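Local coordinates for fatty acid CoA ligase (Marinactinospora thermotolerans, PDB 6SQ8), which is an AMP-binding enzyme of the ANL clan, with a large AMP-binding region followed by a smaller C-terminal domain, at residues E224-D229 and P247-Q252; E233-E238 and S265-V270; L253-A258 and P279-A284. One frame throughout, in Å; residues are numbered along the deposited sequence.

Contact 1: E224-D229 and P247-Q252; sequences EEFQPD and PNWLYQ
Phe226 and Trp249 meet ring on ring because their first torsions send them toward each other from facing backbones. In Phe226, CG lies anti to the backbone N (chi1 176°), reaching out from the loop just ahead of helix 228-237. Trp249 sits on the first turn of helix 247-255 and has CG anti to its carbonyl carbon (chi1 -57°), which leans the indole back alongside that loop. The result is an offset stack: the Phe226 ring and the five-membered ring of Trp249 have centroids 4.2 Å apart, and their planes differ by 1°. The two side chains slide past each other in opposite directions, giving the pair a reciprocal character. CB of Phe226 stands over the six-membered ring of Trp249, 3.4 Å from its centroid, while CB of Trp249 stands over the Phe226 ring, 3.5 Å from its centroid. Both are CH-pi contacts made over a face. At the far end of the phenyl, CZ of Phe226 comes to 3.4 Å from the backbone O of Trp249.

Gln252, one turn further along the helix, comes in at the phenyl edge. Its extended chain brings NE2 near the plane of the Phe226 ring, 3.8 Å from CE2 of Phe226. The same NE2 lies 3.8 Å from CG of Pro228, whose N in turn stands over the other face of the phenyl, toward its rim. Elsewhere Trp249 packs on Ile200.

No hydrogen bond crosses between the two segments. Attraction here probably comes chiefly from dispersion and from slightly positive C-H groups over pi clouds, with the Gln252 amide beside the phenyl edge rather than over its face.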
loop_
_atom_site.group_PDB
_atom_site.type_symbol
_atom_site.label_atom_id
_atom_site.label_comp_id
_atom_site.label_asym_id
_atom_site.label_seq_id
_atom_site.Cartn_x
_atom_site.Cartn_y
_atom_site.Cartn_z
ATOM N N GLU A 224 8.558 -1.201 -14.256
ATOM C CA GLU A 224 7.172 -1.360 -14.678
ATOM C C GLU A 224 6.463 -2.419 -13.816
ATOM O O GLU A 224 5.299 -2.234 -13.464
ATOM C CB GLU A 224 7.092 -1.712 -16.167
ATOM N N GLU A 225 7.160 -3.514 -13.492
ATOM C CA GLU A 225 6.585 -4.604 -12.690
ATOM C C GLU A 225 7.664 -5.221 -11.788
ATOM O O GLU A 225 8.824 -4.852 -11.846
ATOM C CB GLU A 225 5.946 -5.638 -13.627
ATOM C CG GLU A 225 6.956 -6.397 -14.465
ATOM C CD GLU A 225 6.426 -7.017 -15.743
ATOM O OE1 GLU A 225 5.184 -7.199 -15.862
ATOM O OE2 GLU A 225 7.269 -7.309 -16.611
ATOM N N PHE A 226 7.248 -6.176 -10.954
ATOM C CA PHE A 226 8.172 -6.926 -10.122
ATOM C C PHE A 226 8.556 -8.244 -10.818
ATOM O O PHE A 226 7.706 -9.040 -11.140
ATOM C CB PHE A 226 7.558 -7.209 -8.748
ATOM C CG PHE A 226 8.445 -8.074 -7.899
ATOM C CD1 PHE A 226 9.587 -7.540 -7.325
ATOM C CD2 PHE A 226 8.187 -9.420 -7.734
ATOM C CE1 PHE A 226 10.434 -8.323 -6.556
ATOM C CE2 PHE A 226 9.040 -10.207 -6.979
ATOM C CZ PHE A 226 10.161 -9.659 -6.391
ATOM N N GLN A 227 9.853 -8.427 -11.056
ATOM C CA GLN A 227 10.478 -9.726 -11.322
ATOM C C GLN A 227 11.710 -9.823 -10.431
ATOM O O GLN A 227 12.482 -8.876 -10.337
ATOM C CB GLN A 227 10.843 -9.907 -12.806
ATOM C CG GLN A 227 9.629 -10.076 -13.717
ATOM C CD GLN A 227 8.822 -11.325 -13.427
ATOM O OE1 GLN A 227 9.373 -12.370 -13.079
ATOM N NE2 GLN A 227 7.516 -11.271 -13.671
ATOM N N PRO A 228 11.949 -10.961 -9.746
ATOM C CA PRO A 228 13.064 -11.036 -8.799
ATOM C C PRO A 228 14.428 -10.746 -9.448
ATOM O O PRO A 228 15.248 -10.048 -8.865
ATOM C CB PRO A 228 12.998 -12.484 -8.290
ATOM C CG PRO A 228 11.569 -12.920 -8.583
ATOM C CD PRO A 228 11.183 -12.210 -9.848
ATOM N N ASP A 229 14.645 -11.305 -10.649
ATOM C CA ASP A 229 15.906 -11.169 -11.400
ATOM C C ASP A 229 16.151 -9.678 -11.630
ATOM O O ASP A 229 17.232 -9.170 -11.350
ATOM C CB ASP A 229 15.903 -11.963 -12.723
ATOM C CG ASP A 229 14.520 -12.228 -13.328
ATOM O OD1 ASP A 229 13.867 -13.197 -12.871
ATOM O OD2 ASP A 229 14.075 -11.452 -14.223
ATOM N N PRO A 247 4.733 -8.194 0.381
ATOM C CA PRO A 247 5.346 -9.293 1.122
ATOM C C PRO A 247 5.714 -10.504 0.257
ATOM O O PRO A 247 6.809 -11.029 0.410
ATOM C CB PRO A 247 4.274 -9.622 2.162
ATOM C CG PRO A 247 3.595 -8.294 2.415
ATOM C CD PRO A 247 3.525 -7.672 1.039
ATOM N N ASN A 248 4.826 -10.920 -0.653
ATOM C CA ASN A 248 5.095 -12.096 -1.480
ATOM C C ASN A 248 6.356 -11.858 -2.325
ATOM O O ASN A 248 7.111 -12.789 -2.581
ATOM C CB ASN A 248 3.923 -12.459 -2.392
ATOM C CG ASN A 248 2.767 -13.133 -1.669
ATOM O OD1 ASN A 248 2.915 -13.731 -0.605
ATOM N ND2 ASN A 248 1.575 -13.036 -2.228
ATOM N N TRP A 249 6.563 -10.610 -2.746
ATOM C CA TRP A 249 7.723 -10.229 -3.550
ATOM C C TRP A 249 9.002 -10.338 -2.712
ATOM O O TRP A 249 10.049 -10.730 -3.209
ATOM C CB TRP A 249 7.576 -8.815 -4.136
ATOM C CG TRP A 249 6.367 -8.595 -4.986
ATOM C CD1 TRP A 249 5.420 -9.513 -5.336
ATOM C CD2 TRP A 249 5.970 -7.359 -5.604
ATOM N NE1 TRP A 249 4.456 -8.929 -6.116
ATOM C CE2 TRP A 249 4.771 -7.610 -6.302
ATOM C CE3 TRP A 249 6.499 -6.066 -5.624
ATOM C CZ2 TRP A 249 4.105 -6.618 -7.017
ATOM C CZ3 TRP A 249 5.840 -5.090 -6.333
ATOM C CH2 TRP A 249 4.655 -5.360 -7.012
ATOM N N LEU A 250 8.913 -9.946 -1.443
ATOM C CA LEU A 250 10.016 -10.097 -0.543
ATOM C C LEU A 250 10.449 -11.557 -0.554
ATOM O O LEU A 250 11.620 -11.853 -0.750
ATOM C CB LEU A 250 9.605 -9.695 0.872
ATOM C CG LEU A 250 10.676 -9.959 1.919
ATOM C CD1 LEU A 250 11.939 -9.161 1.621
ATOM C CD2 LEU A 250 10.162 -9.655 3.304
ATOM N N TYR A 251 9.487 -12.456 -0.337
ATOM C CA TYR A 251 9.812 -13.873 -0.224
ATOM C C TYR A 251 10.462 -14.342 -1.534
ATOM O O TYR A 251 11.488 -15.015 -1.486
ATOM C CB TYR A 251 8.598 -14.730 0.172
ATOM C CG TYR A 251 7.687 -14.173 1.240
ATOM C CD1 TYR A 251 8.167 -13.480 2.344
ATOM C CD2 TYR A 251 6.317 -14.360 1.141
ATOM C CE1 TYR A 251 7.302 -12.970 3.307
ATOM C CE2 TYR A 251 5.443 -13.865 2.097
ATOM C CZ TYR A 251 5.932 -13.165 3.185
ATOM O OH TYR A 251 5.033 -12.682 4.094
ATOM N N GLN A 252 9.892 -13.964 -2.689
ATOM C CA GLN A 252 10.429 -14.362 -3.989
ATOM C C GLN A 252 11.865 -13.859 -4.167
ATOM O O GLN A 252 12.700 -14.562 -4.707
ATOM C CB GLN A 252 9.580 -13.824 -5.134
ATOM C CG GLN A 252 8.303 -14.614 -5.365
ATOM C CD GLN A 252 7.459 -13.983 -6.439
ATOM O OE1 GLN A 252 6.309 -13.631 -6.195
ATOM N NE2 GLN A 252 8.029 -13.842 -7.629
#

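Contact 2: E233-E238 and S265-V270; sequences EAIERE and SSLRRV
Ile235 packs on Leu267 where helix 228-237 lies against the loop entering strand 269-273, one of the parallel strands of the alternating helix and strand region of this ANL enzyme. From CB, the Ile235 side chain splits into two arms. The short arm, CG2, sits anti to the backbone N and does most of the touching: it reaches the fork of Leu267, 3.8 Å from Leu267 CG, with both methyls of that leucine close around it. The long arm runs through CG1, which lies anti to the carbonyl carbon (chi1 -68°), out to CD1, and this tip comes to 4.1 Å from Leu267 CD1. The two side chains cross at about a right angle, and Leu264 adds to the apolar surroundings of Ile235.

Next to this greasy join lies a polar group. Ser266 OG is 4.1 Å from Ile235 CG2, and its hydrogen bond is with Ala240 O, in the turn after the helix. Along the helix itself, Glu233 and Arg237 form a salt bridge: Glu233 OE1 lies close to the guanidinium plane of Arg237 and takes Arg237 NE on its syn side at 2.7 Å.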
loop_
_atom_site.group_PDB
_atom_site.type_symbol
_atom_site.label_atom_id
_atom_site.label_comp_id
_atom_site.label_asym_id
_atom_site.label_seq_id
_atom_site.Cartn_x
_atom_site.Cartn_y
_atom_site.Cartn_z
ATOM N N GLU A 233 19.031 -7.156 -10.263
ATOM C CA GLU A 233 19.906 -6.527 -11.244
ATOM C C GLU A 233 19.884 -5.016 -10.998
ATOM O O GLU A 233 20.937 -4.384 -10.912
ATOM C CB GLU A 233 19.460 -6.918 -12.661
ATOM C CG GLU A 233 20.550 -6.927 -13.707
ATOM C CD GLU A 233 20.903 -5.546 -14.253
ATOM O OE1 GLU A 233 19.946 -4.793 -14.647
ATOM O OE2 GLU A 233 22.145 -5.208 -14.274
ATOM N N ALA A 234 18.680 -4.459 -10.847
ATOM C CA ALA A 234 18.480 -3.019 -10.668
ATOM C C ALA A 234 19.182 -2.542 -9.402
ATOM O O ALA A 234 19.794 -1.494 -9.411
ATOM C CB ALA A 234 17.007 -2.671 -10.614
ATOM N N ILE A 235 19.070 -3.307 -8.316
ATOM C CA ILE A 235 19.657 -2.892 -7.057
ATOM C C ILE A 235 21.169 -2.753 -7.234
ATOM O O ILE A 235 21.740 -1.782 -6.795
ATOM C CB ILE A 235 19.269 -3.848 -5.919
ATOM C CG1 ILE A 235 17.771 -3.745 -5.611
ATOM C CG2 ILE A 235 20.110 -3.591 -4.683
ATOM C CD1 ILE A 235 17.246 -4.824 -4.688
ATOM N N GLU A 236 21.796 -3.711 -7.909
ATOM C CA GLU A 236 23.247 -3.739 -8.049
ATOM C C GLU A 236 23.698 -2.651 -9.041
ATOM O O GLU A 236 24.620 -1.895 -8.764
ATOM C CB GLU A 236 23.699 -5.131 -8.507
ATOM C CG GLU A 236 25.215 -5.305 -8.432
ATOM C CD GLU A 236 25.770 -6.571 -9.050
ATOM O OE1 GLU A 236 25.325 -6.886 -10.154
ATOM O OE2 GLU A 236 26.648 -7.210 -8.452
ATOM N N ARG A 237 23.032 -2.599 -10.199
ATOM C CA ARG A 237 23.389 -1.710 -11.313
ATOM C C ARG A 237 23.208 -0.224 -10.921
ATOM O O ARG A 237 24.067 0.588 -11.208
ATOM C CB ARG A 237 22.570 -2.099 -12.550
ATOM C CG ARG A 237 22.993 -1.395 -13.837
ATOM C CD ARG A 237 22.107 -1.658 -15.070
ATOM N NE ARG A 237 20.763 -2.181 -14.798
ATOM C CZ ARG A 237 19.660 -1.439 -14.644
ATOM N NH1 ARG A 237 19.696 -0.132 -14.844
ATOM N NH2 ARG A 237 18.524 -2.008 -14.276
ATOM N N GLU A 238 22.097 0.130 -10.268
ATOM C CA GLU A 238 21.791 1.525 -9.881
ATOM C C GLU A 238 22.246 1.801 -8.433
ATOM O O GLU A 238 22.075 2.899 -7.935
ATOM C CB GLU A 238 20.292 1.821 -9.980
ATOM C CG GLU A 238 19.657 1.378 -11.281
ATOM C CD GLU A 238 19.952 2.237 -12.491
ATOM O OE1 GLU A 238 20.750 3.198 -12.395
ATOM O OE2 GLU A 238 19.293 1.989 -13.537
ATOM N N SER A 265 25.129 -4.534 -1.408
ATOM C CA SER A 265 25.754 -3.774 -0.324
ATOM C C SER A 265 25.203 -2.349 -0.271
ATOM O O SER A 265 25.320 -1.717 0.765
ATOM C CB SER A 265 27.262 -3.776 -0.433
ATOM O OG SER A 265 27.678 -3.510 -1.756
ATOM N N SER A 266 24.617 -1.860 -1.375
ATOM C CA SER A 266 24.028 -0.505 -1.425
ATOM C C SER A 266 22.747 -0.408 -0.591
ATOM O O SER A 266 22.415 0.699 -0.152
ATOM C CB SER A 266 23.783 -0.014 -2.838
ATOM O OG SER A 266 22.991 -0.920 -3.574
ATOM N N LEU A 267 22.047 -1.528 -0.350
ATOM C CA LEU A 267 20.749 -1.474 0.353
ATOM C C LEU A 267 20.933 -0.952 1.788
ATOM O O LEU A 267 21.749 -1.413 2.535
ATOM C CB LEU A 267 20.069 -2.847 0.350
ATOM C CG LEU A 267 19.480 -3.284 -0.995
ATOM C CD1 LEU A 267 19.038 -4.739 -0.963
ATOM C CD2 LEU A 267 18.329 -2.393 -1.406
ATOM N N ARG A 268 20.136 0.039 2.149
ATOM C CA ARG A 268 19.974 0.441 3.532
ATOM C C ARG A 268 18.574 0.028 4.013
ATOM O O ARG A 268 18.420 -0.180 5.202
ATOM C CB ARG A 268 20.250 1.940 3.701
ATOM C CG ARG A 268 21.707 2.352 3.508
ATOM C CD ARG A 268 22.644 2.168 4.697
ATOM N N ARG A 269 17.595 -0.151 3.108
ATOM C CA ARG A 269 16.244 -0.543 3.506
ATOM C C ARG A 269 15.496 -1.320 2.410
ATOM O O ARG A 269 15.293 -0.842 1.308
ATOM C CB ARG A 269 15.455 0.686 3.968
ATOM C CG ARG A 269 15.244 0.682 5.480
ATOM C CD ARG A 269 15.138 2.030 6.099
ATOM N NE ARG A 269 15.575 2.041 7.491
ATOM C CZ ARG A 269 16.862 2.115 7.826
ATOM N NH1 ARG A 269 17.767 1.614 7.011
ATOM N NH2 ARG A 269 17.275 2.774 8.903
ATOM N N VAL A 270 15.100 -2.552 2.741
ATOM C CA VAL A 270 14.185 -3.329 1.959
ATOM C C VAL A 270 12.834 -3.258 2.661
ATOM O O VAL A 270 12.643 -3.865 3.689
ATOM C CB VAL A 270 14.653 -4.779 1.779
ATOM C CG1 VAL A 270 13.592 -5.626 1.082
ATOM C CG2 VAL A 270 15.956 -4.849 1.009
#

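Contact 3: L253-A258 and P279-A284; sequences LAEHPA and PSRVAA
An interhelical salt bridge joins Glu255 of helix 247-255 to Arg281, in the first turn of helix 279-289. The two helices are consecutive in the chain, separated by strand 269-273, and this bridge spans them on the protein surface. The carboxylate approaches the guanidinium at its edge, near its plane, and the two flat groups are nearly coplanar, 21° apart. Glu255 OE1 is the closer oxygen, 2.9 Å from Arg281 NH1. The same NH1 also gives a weak hydrogen bond to Glu255 OE2 at 3.3 Å, so one nitrogen spans both oxygens of the acid.

The routes to this meeting differ. Glu255 reaches over in extended form beyond CG, whereas Arg281 is bent at chi2 (125°) and chi3 (103°), and the two chains cross at about a right angle. The bent arginine chain passes its CG alongside the acid.

A water adds a second link. It donates to Glu255 OE2 at 2.9 Å and to the backbone O of Arg281 at 2.6 Å, tying the acid to the helix backbone as well as to the side chain. OE2 therefore takes both the weak arginine bond and the water.

Deeper between the helices the contact turns apolar, with Ala254 packing on Ala285 and Met289. Apolar side chains inside, and an acid-base pair with a bridging water at the rim, make this a helix-helix packing interface with an interhelical salt bridge at its surface.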
loop_
_atom_site.group_PDB
_atom_site.type_symbol
_atom_site.label_atom_id
_atom_site.label_comp_id
_atom_site.label_asym_id
_atom_site.label_seq_id
_atom_site.Cartn_x
_atom_site.Cartn_y
_atom_site.Cartn_z
ATOM N N LEU A 253 12.133 -12.627 -3.737
ATOM C CA LEU A 253 13.454 -12.035 -3.889
ATOM C C LEU A 253 14.453 -12.758 -2.977
ATOM O O LEU A 253 15.524 -13.152 -3.410
ATOM C CB LEU A 253 13.360 -10.546 -3.546
ATOM C CG LEU A 253 14.586 -9.698 -3.861
ATOM C CD1 LEU A 253 14.839 -9.624 -5.344
ATOM C CD2 LEU A 253 14.378 -8.296 -3.333
ATOM N N ALA A 254 14.076 -12.931 -1.710
ATOM C CA ALA A 254 14.949 -13.509 -0.684
ATOM C C ALA A 254 15.314 -14.970 -1.000
ATOM O O ALA A 254 16.408 -15.428 -0.692
ATOM C CB ALA A 254 14.279 -13.393 0.659
ATOM N N GLU A 255 14.380 -15.700 -1.614
ATOM C CA GLU A 255 14.520 -17.145 -1.854
ATOM C C GLU A 255 15.132 -17.402 -3.245
ATOM O O GLU A 255 15.471 -18.503 -3.565
ATOM C CB GLU A 255 13.157 -17.824 -1.663
ATOM C CG GLU A 255 12.722 -17.895 -0.188
ATOM C CD GLU A 255 11.237 -18.131 0.090
ATOM O OE1 GLU A 255 10.500 -18.480 -0.884
ATOM O OE2 GLU A 255 10.813 -17.971 1.284
ATOM N N HIS A 256 15.319 -16.362 -4.058
ATOM C CA HIS A 256 15.834 -16.520 -5.415
ATOM C C HIS A 256 17.272 -17.032 -5.395
ATOM O O HIS A 256 18.082 -16.572 -4.585
ATOM C CB HIS A 256 15.747 -15.203 -6.178
ATOM C CG HIS A 256 15.990 -15.329 -7.637
ATOM N ND1 HIS A 256 14.979 -15.627 -8.535
ATOM C CD2 HIS A 256 17.117 -15.172 -8.358
ATOM C CE1 HIS A 256 15.477 -15.644 -9.758
ATOM N NE2 HIS A 256 16.797 -15.351 -9.672
ATOM N N PRO A 257 17.621 -17.981 -6.299
ATOM C CA PRO A 257 18.960 -18.576 -6.337
ATOM C C PRO A 257 20.132 -17.608 -6.589
ATOM O O PRO A 257 21.260 -17.853 -6.113
ATOM C CB PRO A 257 18.891 -19.534 -7.536
ATOM C CG PRO A 257 17.423 -19.837 -7.705
ATOM C CD PRO A 257 16.727 -18.560 -7.312
ATOM N N ALA A 258 19.861 -16.530 -7.337
ATOM C CA ALA A 258 20.887 -15.560 -7.698
ATOM C C ALA A 258 21.225 -14.609 -6.541
ATOM O O ALA A 258 22.148 -13.828 -6.683
ATOM C CB ALA A 258 20.454 -14.779 -8.918
ATOM N N PRO A 279 5.270 -14.938 9.175
ATOM C CA PRO A 279 6.435 -14.809 10.055
ATOM C C PRO A 279 7.646 -15.663 9.691
ATOM O O PRO A 279 8.756 -15.180 9.745
ATOM C CB PRO A 279 5.891 -15.226 11.422
ATOM C CG PRO A 279 4.459 -14.760 11.364
ATOM C CD PRO A 279 4.022 -15.050 9.938
ATOM N N SER A 280 7.406 -16.914 9.313
ATOM C CA SER A 280 8.479 -17.867 9.017
ATOM C C SER A 280 9.203 -17.451 7.732
ATOM O O SER A 280 10.409 -17.684 7.590
ATOM C CB SER A 280 7.960 -19.286 8.929
ATOM O OG SER A 280 7.018 -19.425 7.873
ATOM N N ARG A 281 8.465 -16.833 6.803
ATOM C CA ARG A 281 9.008 -16.469 5.506
ATOM C C ARG A 281 9.812 -15.167 5.659
ATOM O O ARG A 281 10.816 -14.947 4.964
ATOM C CB ARG A 281 7.877 -16.425 4.475
ATOM C CG ARG A 281 8.213 -17.213 3.219
ATOM C CD ARG A 281 7.198 -18.278 2.847
ATOM N NE ARG A 281 6.273 -17.948 1.742
ATOM C CZ ARG A 281 6.522 -18.081 0.414
ATOM N NH1 ARG A 281 7.754 -18.285 -0.033
ATOM N NH2 ARG A 281 5.525 -17.997 -0.455
ATOM N N VAL A 282 9.366 -14.324 6.598
ATOM C CA VAL A 282 10.031 -13.091 6.960
ATOM C C VAL A 282 11.349 -13.439 7.650
ATOM O O VAL A 282 12.397 -12.891 7.307
ATOM C CB VAL A 282 9.128 -12.231 7.860
ATOM C CG1 VAL A 282 9.888 -11.112 8.578
ATOM C CG2 VAL A 282 7.949 -11.679 7.076
ATOM N N ALA A 283 11.288 -14.357 8.620
ATOM C CA ALA A 283 12.485 -14.811 9.329
ATOM C C ALA A 283 13.538 -15.271 8.306
ATOM O O ALA A 283 14.714 -14.945 8.427
ATOM C CB ALA A 283 12.142 -15.902 10.322
ATOM N N ALA A 284 13.090 -16.027 7.303
ATOM C CA ALA A 284 13.968 -16.545 6.279
ATOM C C ALA A 284 14.565 -15.385 5.487
ATOM O O ALA A 284 15.750 -15.381 5.201
ATOM C CB ALA A 284 13.235 -17.483 5.363
HETATM O O HOH W 1 11.686 -15.550 2.543
#

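The three contacts tie successive elements of one region together. Contact 1 and contact 2 share helix 228-237, and contact 1 and contact 3 share helix 247-255; strand 269-273 follows that helix and leads on to helix 279-289. Centres lie 14 Å apart for contacts 1 and 2, and 11 Å for contacts 1 and 3. Contact 1 touches contact 2 where Leu250 CD1 lies 3.9 Å from Val270 CG1, and contact 3 where Tyr251 CD2 lies 3.6 Å from Arg281 NE. Contacts 2 and 3 do not touch. The Trp249 side chain is about 12 Å from the bound 1-ethanoyl-9H-pyrido[3,4-b]indole-3-carboxylic acid, and that of Arg281 about 13 Å from the bound adenosine monophosphate.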